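Local structure of arylesterase (Agrobacterium tumefaciens, 3DCI) at residues A[49-59]-A[216-227]; A[150-159]-A[191-202]. The protein probably hydrolyses ester bonds, as a putative arylesterase of the SGNH (GDSL-like) hydrolase family, and binds a zinc ion. All blocks are in the same frame, centred on the assembly; numbering follows the deposited sequence.

How the interactions relate
Following the chain from the N terminus, helix 51-59 comes after the first strand of a five-stranded parallel sheet. Its partner, helix 212-229, is the last helix of the chain, so interaction 1 closes a long loop that takes in most of the fold. Interaction 2 is nested inside that loop. It pairs strand 149-154 with strand 192-195, the outermost strand on that side, through a connection that contains helices 172-175 and 178-189. The two contacts touch each other. Leu-222, Ala-221 and Ile-218 of the last helix lie against Phe-194, Val-199 and Ala-200. Helix 212-229 therefore joins helix 51-59 to the edge strand, and its Asp-228 shares the zinc ion with His-192.

Interaction 1 (A[49-59]-A[216-227]); sequences HRWPDVLEAEL and AAIGRALAAPVR
Arg-227 NH2 donates to the backbone Glu-58 O at 3.3 Å, with an N-H...O angle of 133°. The bond is weak, and the carbonyl meets the guanidinium at its edge. Leu-59 CD2 lies over one face of the same guanidinium. The carboxylate of Glu-58 makes no salt bridge to Arg-220. The Glu-58 chain bends at chi2, and Glu-58 OE2 rests on the aliphatic Arg-220 CG at 3.4 Å.

The core is apolar. Leu-55 is a knob in a hole formed by Gly-219, Leu-222, Ala-223 and Val-226. With CG anti to the backbone N (chi1 177°), Leu-55 reaches across, and Leu-55 CD1 comes to 3.4 Å from Ala-223 N. Leu-55 CD2 meets Val-226 CG2 tip to tip. Leu-59 CD1 touches Val-226 CG1 at 3.7 Å, the two side chains crossing at about a right angle.

Trp-51 presents one ring face to Ile-218 CG2 and Leu-222 CD1. Leu-222 CD1 makes a CH-pi contact, 4.1 Å from the centroid of the Trp-51 six-membered ring. Trp-51 NE1 is hydrogen-bonded to Thr-34. Gly-219 has no side chain to stand between the helices, so the backbones close in: Gly-219 CA is 3.5 Å from Trp-51 O, and Val-54 packs beside it.

The axes approach to 7.4 Å at a crossing angle of -41°. This is close helix-helix packing around a glycine, on one face of the parallel sheet of an SGNH-hydrolase alpha/beta fold.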
loop_
_atom_site.group_PDB
_atom_site.type_symbol
_atom_site.label_atom_id
_atom_site.label_comp_id
_atom_site.label_asym_id
_atom_site.label_seq_id
_atom_site.Cartn_x
_atom_site.Cartn_y
_atom_site.Cartn_z
ATOM N N HIS A 49 -36.255 5.433 -0.367
ATOM C CA HIS A 49 -35.833 6.706 0.202
ATOM C C HIS A 49 -34.373 7.062 -0.053
ATOM O O HIS A 49 -33.966 8.155 0.314
ATOM C CB HIS A 49 -36.129 6.733 1.713
ATOM C CG HIS A 49 -37.593 6.766 2.027
ATOM N ND1 HIS A 49 -38.184 5.904 2.925
ATOM C CD2 HIS A 49 -38.587 7.541 1.535
ATOM C CE1 HIS A 49 -39.482 6.151 2.975
ATOM N NE2 HIS A 49 -39.754 7.134 2.132
ATOM N N ARG A 50 -33.592 6.180 -0.683
ATOM C CA ARG A 50 -32.167 6.452 -0.928
ATOM C C ARG A 50 -32.012 7.406 -2.103
ATOM O O ARG A 50 -32.710 7.267 -3.105
ATOM C CB ARG A 50 -31.430 5.165 -1.265
ATOM C CG ARG A 50 -31.366 4.164 -0.147
ATOM C CD ARG A 50 -30.811 2.846 -0.671
ATOM N NE ARG A 50 -31.257 1.799 0.217
ATOM C CZ ARG A 50 -31.288 0.517 -0.087
ATOM N NH1 ARG A 50 -30.877 0.082 -1.285
ATOM N NH2 ARG A 50 -31.729 -0.321 0.821
ATOM N N TRP A 51 -31.100 8.366 -2.013
ATOM C CA TRP A 51 -31.127 9.425 -3.009
ATOM C C TRP A 51 -30.835 8.919 -4.438
ATOM O O TRP A 51 -31.480 9.377 -5.362
ATOM C CB TRP A 51 -30.316 10.666 -2.581
ATOM C CG TRP A 51 -28.835 10.638 -2.710
ATOM C CD1 TRP A 51 -27.928 10.564 -1.684
ATOM C CD2 TRP A 51 -28.066 10.753 -3.917
ATOM N NE1 TRP A 51 -26.649 10.611 -2.183
ATOM C CE2 TRP A 51 -26.701 10.718 -3.547
ATOM C CE3 TRP A 51 -28.398 10.864 -5.277
ATOM C CZ2 TRP A 51 -25.684 10.787 -4.471
ATOM C CZ3 TRP A 51 -27.373 10.938 -6.195
ATOM C CH2 TRP A 51 -26.039 10.901 -5.792
ATOM N N PRO A 52 -29.857 7.989 -4.619
ATOM C CA PRO A 52 -29.655 7.479 -5.980
ATOM C C PRO A 52 -30.867 6.770 -6.602
ATOM O O PRO A 52 -31.160 7.024 -7.766
ATOM C CB PRO A 52 -28.445 6.530 -5.845
ATOM C CG PRO A 52 -27.747 6.981 -4.602
ATOM C CD PRO A 52 -28.851 7.442 -3.686
ATOM N N ASP A 53 -31.565 5.920 -5.844
ATOM C CA ASP A 53 -32.807 5.275 -6.316
ATOM C C ASP A 53 -33.939 6.260 -6.579
ATOM O O ASP A 53 -34.715 6.098 -7.539
ATOM C CB ASP A 53 -33.329 4.261 -5.292
ATOM C CG ASP A 53 -34.447 3.377 -5.855
ATOM O OD1 ASP A 53 -34.097 2.417 -6.591
ATOM O OD2 ASP A 53 -35.672 3.634 -5.588
ATOM N N VAL A 54 -34.086 7.239 -5.691
ATOM C CA VAL A 54 -35.065 8.320 -5.873
ATOM C C VAL A 54 -34.758 9.106 -7.142
ATOM O O VAL A 54 -35.625 9.287 -7.976
ATOM C CB VAL A 54 -35.105 9.284 -4.658
ATOM C CG1 VAL A 54 -35.993 10.509 -4.927
ATOM C CG2 VAL A 54 -35.604 8.555 -3.410
ATOM N N LEU A 55 -33.509 9.537 -7.305
ATOM C CA LEU A 55 -33.099 10.257 -8.512
ATOM C C LEU A 55 -33.448 9.463 -9.784
ATOM O O LEU A 55 -34.008 10.021 -10.735
ATOM C CB LEU A 55 -31.581 10.586 -8.462
ATOM C CG LEU A 55 -31.016 11.268 -9.708
ATOM C CD1 LEU A 55 -31.686 12.643 -9.918
ATOM C CD2 LEU A 55 -29.488 11.381 -9.609
ATOM N N GLU A 56 -33.133 8.168 -9.796
ATOM C CA GLU A 56 -33.449 7.317 -10.941
ATOM C C GLU A 56 -34.945 7.243 -11.222
ATOM O O GLU A 56 -35.375 7.368 -12.364
ATOM C CB GLU A 56 -32.909 5.897 -10.733
ATOM C CG GLU A 56 -33.105 4.965 -11.944
ATOM C CD GLU A 56 -32.499 3.589 -11.704
ATOM O OE1 GLU A 56 -33.248 2.708 -11.233
ATOM O OE2 GLU A 56 -31.281 3.394 -11.937
ATOM N N ALA A 57 -35.735 7.010 -10.184
ATOM C CA ALA A 57 -37.205 6.997 -10.319
ATOM C C ALA A 57 -37.738 8.339 -10.852
ATOM O O ALA A 57 -38.621 8.368 -11.695
ATOM C CB ALA A 57 -37.854 6.664 -8.978
ATOM N N GLU A 58 -37.169 9.443 -10.378
ATOM C CA GLU A 58 -37.556 10.773 -10.844
ATOM C C GLU A 58 -37.256 10.991 -12.310
ATOM O O GLU A 58 -38.026 11.638 -13.005
ATOM C CB GLU A 58 -36.831 11.862 -10.067
ATOM C CG GLU A 58 -37.100 11.875 -8.582
ATOM C CD GLU A 58 -38.527 12.074 -8.233
ATOM O OE1 GLU A 58 -39.199 12.850 -8.951
ATOM O OE2 GLU A 58 -38.976 11.440 -7.239
ATOM N N LEU A 59 -36.136 10.461 -12.783
ATOM C CA LEU A 59 -35.746 10.624 -14.178
ATOM C C LEU A 59 -36.557 9.723 -15.100
ATOM O O LEU A 59 -36.470 9.827 -16.319
ATOM C CB LEU A 59 -34.243 10.378 -14.340
ATOM C CG LEU A 59 -33.391 11.447 -13.641
ATOM C CD1 LEU A 59 -31.908 11.061 -13.586
ATOM C CD2 LEU A 59 -33.584 12.801 -14.302
ATOM N N ALA A 216 -34.449 11.431 0.683
ATOM C CA ALA A 216 -35.282 11.414 -0.510
ATOM C C ALA A 216 -35.407 12.804 -1.139
ATOM O O ALA A 216 -35.491 12.911 -2.365
ATOM C CB ALA A 216 -36.664 10.855 -0.182
ATOM N N ALA A 217 -35.415 13.862 -0.312
ATOM C CA ALA A 217 -35.482 15.239 -0.829
ATOM C C ALA A 217 -34.223 15.596 -1.645
ATOM O O ALA A 217 -34.292 16.377 -2.595
ATOM C CB ALA A 217 -35.710 16.231 0.287
ATOM N N ILE A 218 -33.084 14.996 -1.309
ATOM C CA ILE A 218 -31.882 15.190 -2.107
ATOM C C ILE A 218 -32.035 14.548 -3.491
ATOM O O ILE A 218 -31.705 15.173 -4.514
ATOM C CB ILE A 218 -30.611 14.676 -1.382
ATOM C CG1 ILE A 218 -30.322 15.551 -0.159
ATOM C CG2 ILE A 218 -29.385 14.650 -2.327
ATOM C CD1 ILE A 218 -29.177 15.035 0.710
ATOM N N GLY A 219 -32.531 13.316 -3.537
ATOM C CA GLY A 219 -32.705 12.645 -4.825
ATOM C C GLY A 219 -33.699 13.388 -5.712
ATOM O O GLY A 219 -33.497 13.511 -6.908
ATOM N N ARG A 220 -34.777 13.882 -5.112
ATOM C CA ARG A 220 -35.781 14.640 -5.852
ATOM C C ARG A 220 -35.213 15.945 -6.413
ATOM O O ARG A 220 -35.433 16.252 -7.580
ATOM C CB ARG A 220 -36.988 14.897 -4.965
ATOM C CG ARG A 220 -37.956 13.715 -4.993
ATOM C CD ARG A 220 -38.871 13.510 -3.749
ATOM N NE ARG A 220 -39.457 14.695 -3.102
ATOM C CZ ARG A 220 -40.044 15.735 -3.707
ATOM N NH1 ARG A 220 -40.554 16.706 -2.954
ATOM N NH2 ARG A 220 -40.149 15.821 -5.038
ATOM N N ALA A 221 -34.456 16.665 -5.576
ATOM C CA ALA A 221 -33.860 17.964 -5.923
ATOM C C ALA A 221 -32.781 17.835 -7.009
ATOM O O ALA A 221 -32.613 18.735 -7.836
ATOM C CB ALA A 221 -33.259 18.632 -4.663
ATOM N N LEU A 222 -32.064 16.720 -7.017
ATOM C CA LEU A 222 -31.018 16.490 -8.039
ATOM C C LEU A 222 -31.543 16.201 -9.447
ATOM O O LEU A 222 -30.807 16.349 -10.417
ATOM C CB LEU A 222 -30.061 15.362 -7.613
ATOM C CG LEU A 222 -29.105 15.718 -6.465
ATOM C CD1 LEU A 222 -28.278 14.511 -6.067
ATOM C CD2 LEU A 222 -28.174 16.870 -6.867
ATOM N N ALA A 223 -32.808 15.823 -9.562
ATOM C CA ALA A 223 -33.392 15.488 -10.846
ATOM C C ALA A 223 -33.288 16.684 -11.795
ATOM O O ALA A 223 -32.929 16.503 -12.970
ATOM C CB ALA A 223 -34.835 15.022 -10.679
ATOM N N ALA A 224 -33.514 17.901 -11.277
ATOM C CA ALA A 224 -33.486 19.110 -12.119
ATOM C C ALA A 224 -32.130 19.410 -12.733
ATOM O O ALA A 224 -32.021 19.497 -13.960
ATOM C CB ALA A 224 -34.034 20.337 -11.368
ATOM N N PRO A 225 -31.082 19.576 -11.897
ATOM C CA PRO A 225 -29.782 19.761 -12.497
ATOM C C PRO A 225 -29.380 18.578 -13.384
ATOM O O PRO A 225 -28.789 18.790 -14.432
ATOM C CB PRO A 225 -28.847 19.911 -11.290
ATOM C CG PRO A 225 -29.593 19.346 -10.142
ATOM C CD PRO A 225 -31.018 19.619 -10.426
ATOM N N VAL A 226 -29.714 17.355 -12.980
ATOM C CA VAL A 226 -29.303 16.165 -13.744
ATOM C C VAL A 226 -29.940 16.197 -15.149
ATOM O O VAL A 226 -29.264 15.899 -16.132
ATOM C CB VAL A 226 -29.529 14.863 -12.972
ATOM C CG1 VAL A 226 -29.291 13.664 -13.860
ATOM C CG2 VAL A 226 -28.574 14.793 -11.746
ATOM N N ARG A 227 -31.194 16.646 -15.256
ATOM C CA ARG A 227 -31.791 16.964 -16.575
ATOM C C ARG A 227 -31.090 18.089 -17.361
ATOM O O ARG A 227 -30.896 17.961 -18.576
ATOM C CB ARG A 227 -33.281 17.311 -16.428
ATOM C CG ARG A 227 -34.159 16.150 -16.003
ATOM C CD ARG A 227 -35.649 16.305 -16.405
ATOM N NE ARG A 227 -36.476 15.440 -15.553
ATOM C CZ ARG A 227 -36.934 15.774 -14.343
ATOM N NH1 ARG A 227 -36.686 16.971 -13.811
ATOM N NH2 ARG A 227 -37.656 14.903 -13.657
#

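Interaction 2 (A[150-159]-A[191-202]); sequences LLIVAPPPCV and HHFFDAGSVASA. With ZN (zinc ion), chain D.
His-192 NE2 binds the zinc ion at 2.2 Å, and Asp-228 of helix 212-229 is a second ligand. His-192 O accepts from Ile-152 N at 2.9 Å in a nearly straight bond (171°), and His-192 N donates to Leu-150 O. Phe-194 N to Ile-152 O and Ala-154 N to Phe-194 O continue this parallel pairing. Ala-196 N to Ala-154 O, 2.9 Å, extends it past the strand end.

There Asp-195 OD1 accepts from Gly-197 N, which comes from above the carboxylate plane, in an Asx turn. One water donates to both Asp-195 OD1 and Pro-155 O. Another links Pro-157 O to Ala-202 N.

Leu-150 CB lies over a face of the His-191 ring, 4.0 Å from its centroid, while His-191 NE2 is hydrogen-bonded to Glu-137. Phe-193 CG lies anti to the backbone N (chi1 166°), which lays the ring beside strand 150-154, with Phe-193 CE1 at its edge 3.7 Å from Ala-154 CB. Leu-151 CD1 touches His-192 CB at 3.7 Å. Pro-156 CG meets Ala-200 CB at 4.0 Å.

Backbone hydrogen bonds thus hold the edge strand, while the imidazole of His-192 leads away from strand 150-154 to the metal it shares with the C-terminal helix.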
loop_
_atom_site.group_PDB
_atom_site.type_symbol
_atom_site.label_atom_id
_atom_site.label_comp_id
_atom_site.label_asym_id
_atom_site.label_seq_id
_atom_site.Cartn_x
_atom_site.Cartn_y
_atom_site.Cartn_z
ATOM N N LEU A 150 -19.561 15.987 -14.826
ATOM C CA LEU A 150 -19.391 15.892 -13.376
ATOM C C LEU A 150 -20.308 16.892 -12.680
ATOM O O LEU A 150 -20.376 18.061 -13.047
ATOM C CB LEU A 150 -17.933 16.175 -12.992
ATOM C CG LEU A 150 -17.556 16.169 -11.509
ATOM C CD1 LEU A 150 -17.783 14.781 -10.893
ATOM C CD2 LEU A 150 -16.109 16.633 -11.292
ATOM N N LEU A 151 -20.984 16.410 -11.651
ATOM C CA LEU A 151 -21.751 17.215 -10.743
ATOM C C LEU A 151 -21.174 16.986 -9.352
ATOM O O LEU A 151 -21.180 15.865 -8.851
ATOM C CB LEU A 151 -23.206 16.817 -10.818
ATOM C CG LEU A 151 -24.206 17.461 -9.851
ATOM C CD1 LEU A 151 -24.234 19.004 -9.946
ATOM C CD2 LEU A 151 -25.608 16.848 -10.105
ATOM N N ILE A 152 -20.615 18.063 -8.790
ATOM C CA ILE A 152 -20.012 18.109 -7.466
ATOM C C ILE A 152 -21.138 18.527 -6.527
ATOM O O ILE A 152 -21.740 19.548 -6.751
ATOM C CB ILE A 152 -18.857 19.167 -7.446
ATOM C CG1 ILE A 152 -17.695 18.687 -8.326
ATOM C CG2 ILE A 152 -18.358 19.457 -6.028
ATOM C CD1 ILE A 152 -16.640 19.806 -8.638
ATOM N N VAL A 153 -21.425 17.702 -5.508
ATOM C CA VAL A 153 -22.481 17.942 -4.559
ATOM C C VAL A 153 -21.934 18.154 -3.136
ATOM O O VAL A 153 -21.228 17.293 -2.583
ATOM C CB VAL A 153 -23.480 16.803 -4.575
ATOM C CG1 VAL A 153 -24.619 17.087 -3.568
ATOM C CG2 VAL A 153 -24.070 16.616 -6.002
ATOM N N ALA A 154 -22.241 19.310 -2.553
ATOM C CA ALA A 154 -21.839 19.574 -1.180
ATOM C C ALA A 154 -22.861 18.883 -0.287
ATOM O O ALA A 154 -24.058 19.033 -0.519
ATOM C CB ALA A 154 -21.790 21.088 -0.893
ATOM N N PRO A 155 -22.395 18.105 0.718
ATOM C CA PRO A 155 -23.322 17.454 1.617
ATOM C C PRO A 155 -23.947 18.472 2.560
ATOM O O PRO A 155 -23.372 19.540 2.784
ATOM C CB PRO A 155 -22.420 16.469 2.380
ATOM C CG PRO A 155 -21.107 17.125 2.417
ATOM C CD PRO A 155 -20.994 17.812 1.079
ATOM N N PRO A 156 -25.117 18.166 3.114
ATOM C CA PRO A 156 -25.696 19.128 4.051
ATOM C C PRO A 156 -24.765 19.299 5.244
ATOM O O PRO A 156 -24.141 18.328 5.642
ATOM C CB PRO A 156 -26.999 18.461 4.484
ATOM C CG PRO A 156 -27.280 17.447 3.418
ATOM C CD PRO A 156 -25.959 16.971 2.962
ATOM N N PRO A 157 -24.632 20.529 5.780
ATOM C CA PRO A 157 -23.732 20.745 6.902
ATOM C C PRO A 157 -24.140 20.014 8.173
ATOM O O PRO A 157 -25.325 19.696 8.374
ATOM C CB PRO A 157 -23.778 22.260 7.118
ATOM C CG PRO A 157 -25.018 22.711 6.475
ATOM C CD PRO A 157 -25.282 21.772 5.349
ATOM N N CYS A 158 -23.155 19.765 9.033
ATOM C CA CYS A 158 -23.407 19.209 10.352
ATOM C C CYS A 158 -24.188 20.185 11.247
ATOM O O CYS A 158 -24.174 21.397 11.040
ATOM C CB CYS A 158 -22.082 18.818 11.019
ATOM S SG CYS A 158 -21.245 17.513 10.081
ATOM N N VAL A 159 -24.871 19.629 12.238
ATOM C CA VAL A 159 -25.594 20.430 13.206
ATOM C C VAL A 159 -25.266 19.894 14.582
ATOM O O VAL A 159 -24.564 18.899 14.698
ATOM C CB VAL A 159 -27.122 20.416 12.942
ATOM C CG1 VAL A 159 -27.437 21.077 11.581
ATOM C CG2 VAL A 159 -27.679 19.016 13.037
ATOM N N HIS A 191 -17.338 22.526 -14.260
ATOM C CA HIS A 191 -18.320 21.492 -13.964
ATOM C C HIS A 191 -19.493 22.095 -13.207
ATOM O O HIS A 191 -19.472 23.249 -12.857
ATOM C CB HIS A 191 -17.656 20.372 -13.171
ATOM C CG HIS A 191 -16.566 19.685 -13.926
ATOM N ND1 HIS A 191 -16.734 19.238 -15.219
ATOM C CD2 HIS A 191 -15.294 19.381 -13.582
ATOM C CE1 HIS A 191 -15.606 18.687 -15.641
ATOM N NE2 HIS A 191 -14.719 18.756 -14.665
ATOM N N HIS A 192 -20.514 21.287 -12.948
ATOM C CA HIS A 192 -21.712 21.714 -12.233
ATOM C C HIS A 192 -21.632 21.451 -10.734
ATOM O O HIS A 192 -20.903 20.561 -10.269
ATOM C CB HIS A 192 -22.933 20.978 -12.766
ATOM C CG HIS A 192 -23.413 21.500 -14.070
ATOM N ND1 HIS A 192 -22.744 21.260 -15.249
ATOM C CD2 HIS A 192 -24.481 22.270 -14.387
ATOM C CE1 HIS A 192 -23.389 21.837 -16.241
ATOM N NE2 HIS A 192 -24.447 22.458 -15.747
ATOM N N PHE A 193 -22.435 22.205 -9.999
ATOM C CA PHE A 193 -22.437 22.153 -8.535
ATOM C C PHE A 193 -23.845 22.137 -8.032
ATOM O O PHE A 193 -24.701 22.835 -8.562
ATOM C CB PHE A 193 -21.706 23.357 -7.944
ATOM C CG PHE A 193 -21.951 23.541 -6.484
ATOM C CD1 PHE A 193 -21.333 22.708 -5.553
ATOM C CD2 PHE A 193 -22.824 24.515 -6.033
ATOM C CE1 PHE A 193 -21.594 22.867 -4.178
ATOM C CE2 PHE A 193 -23.073 24.668 -4.672
ATOM C CZ PHE A 193 -22.468 23.853 -3.762
ATOM N N PHE A 194 -24.093 21.364 -6.982
ATOM C CA PHE A 194 -25.344 21.493 -6.244
ATOM C C PHE A 194 -25.078 21.442 -4.747
ATOM O O PHE A 194 -24.263 20.640 -4.296
ATOM C CB PHE A 194 -26.317 20.383 -6.647
ATOM C CG PHE A 194 -27.699 20.551 -6.066
ATOM C CD1 PHE A 194 -28.611 21.402 -6.658
ATOM C CD2 PHE A 194 -28.089 19.835 -4.950
ATOM C CE1 PHE A 194 -29.874 21.553 -6.133
ATOM C CE2 PHE A 194 -29.364 19.987 -4.426
ATOM C CZ PHE A 194 -30.237 20.841 -5.005
ATOM N N ASP A 195 -25.746 22.315 -3.995
ATOM C CA ASP A 195 -25.677 22.298 -2.538
ATOM C C ASP A 195 -26.823 21.485 -1.933
ATOM O O ASP A 195 -27.943 21.960 -1.840
ATOM C CB ASP A 195 -25.692 23.718 -1.976
ATOM C CG ASP A 195 -25.562 23.741 -0.450
ATOM O OD1 ASP A 195 -25.175 22.709 0.166
ATOM O OD2 ASP A 195 -25.856 24.785 0.140
ATOM N N ALA A 196 -26.532 20.253 -1.501
ATOM C CA ALA A 196 -27.549 19.387 -0.873
ATOM C C ALA A 196 -28.103 19.999 0.405
ATOM O O ALA A 196 -29.227 19.692 0.785
ATOM C CB ALA A 196 -26.988 17.986 -0.597
ATOM N N GLY A 197 -27.328 20.869 1.059
ATOM C CA GLY A 197 -27.804 21.617 2.222
ATOM C C GLY A 197 -28.936 22.591 1.933
ATOM O O GLY A 197 -29.603 23.044 2.849
ATOM N N SER A 198 -29.133 22.942 0.664
ATOM C CA SER A 198 -30.199 23.857 0.277
ATOM C C SER A 198 -31.558 23.178 0.317
ATOM O O SER A 198 -32.558 23.861 0.276
ATOM C CB SER A 198 -29.968 24.412 -1.140
ATOM O OG SER A 198 -30.050 23.362 -2.107
ATOM N N VAL A 199 -31.587 21.845 0.347
ATOM C CA VAL A 199 -32.834 21.078 0.385
ATOM C C VAL A 199 -32.952 20.076 1.536
ATOM O O VAL A 199 -34.034 19.517 1.735
ATOM C CB VAL A 199 -33.107 20.288 -0.937
ATOM C CG1 VAL A 199 -33.218 21.238 -2.138
ATOM C CG2 VAL A 199 -32.063 19.190 -1.164
ATOM N N ALA A 200 -31.883 19.868 2.304
ATOM C CA ALA A 200 -31.867 18.834 3.334
ATOM C C ALA A 200 -31.020 19.306 4.479
ATOM O O ALA A 200 -30.031 20.014 4.261
ATOM C CB ALA A 200 -31.275 17.535 2.779
ATOM N N SER A 201 -31.405 18.909 5.690
ATOM C CA SER A 201 -30.615 19.206 6.899
ATOM C C SER A 201 -30.181 17.930 7.611
ATOM O O SER A 201 -30.934 16.966 7.667
ATOM C CB SER A 201 -31.418 20.081 7.873
ATOM O OG SER A 201 -31.705 21.351 7.302
ATOM N N ALA A 202 -28.970 17.951 8.170
ATOM C CA ALA A 202 -28.496 16.888 9.058
ATOM C C ALA A 202 -29.485 16.608 10.191
ATOM O O ALA A 202 -30.184 17.505 10.660
ATOM C CB ALA A 202 -27.148 17.266 9.649
HETATM ZN ZN ZN D . -26.106 23.742 -16.342
HETATM O O HOH W 1 -23.753 22.200 2.392
HETATM O O HOH W 2 -27.737 20.747 7.759
#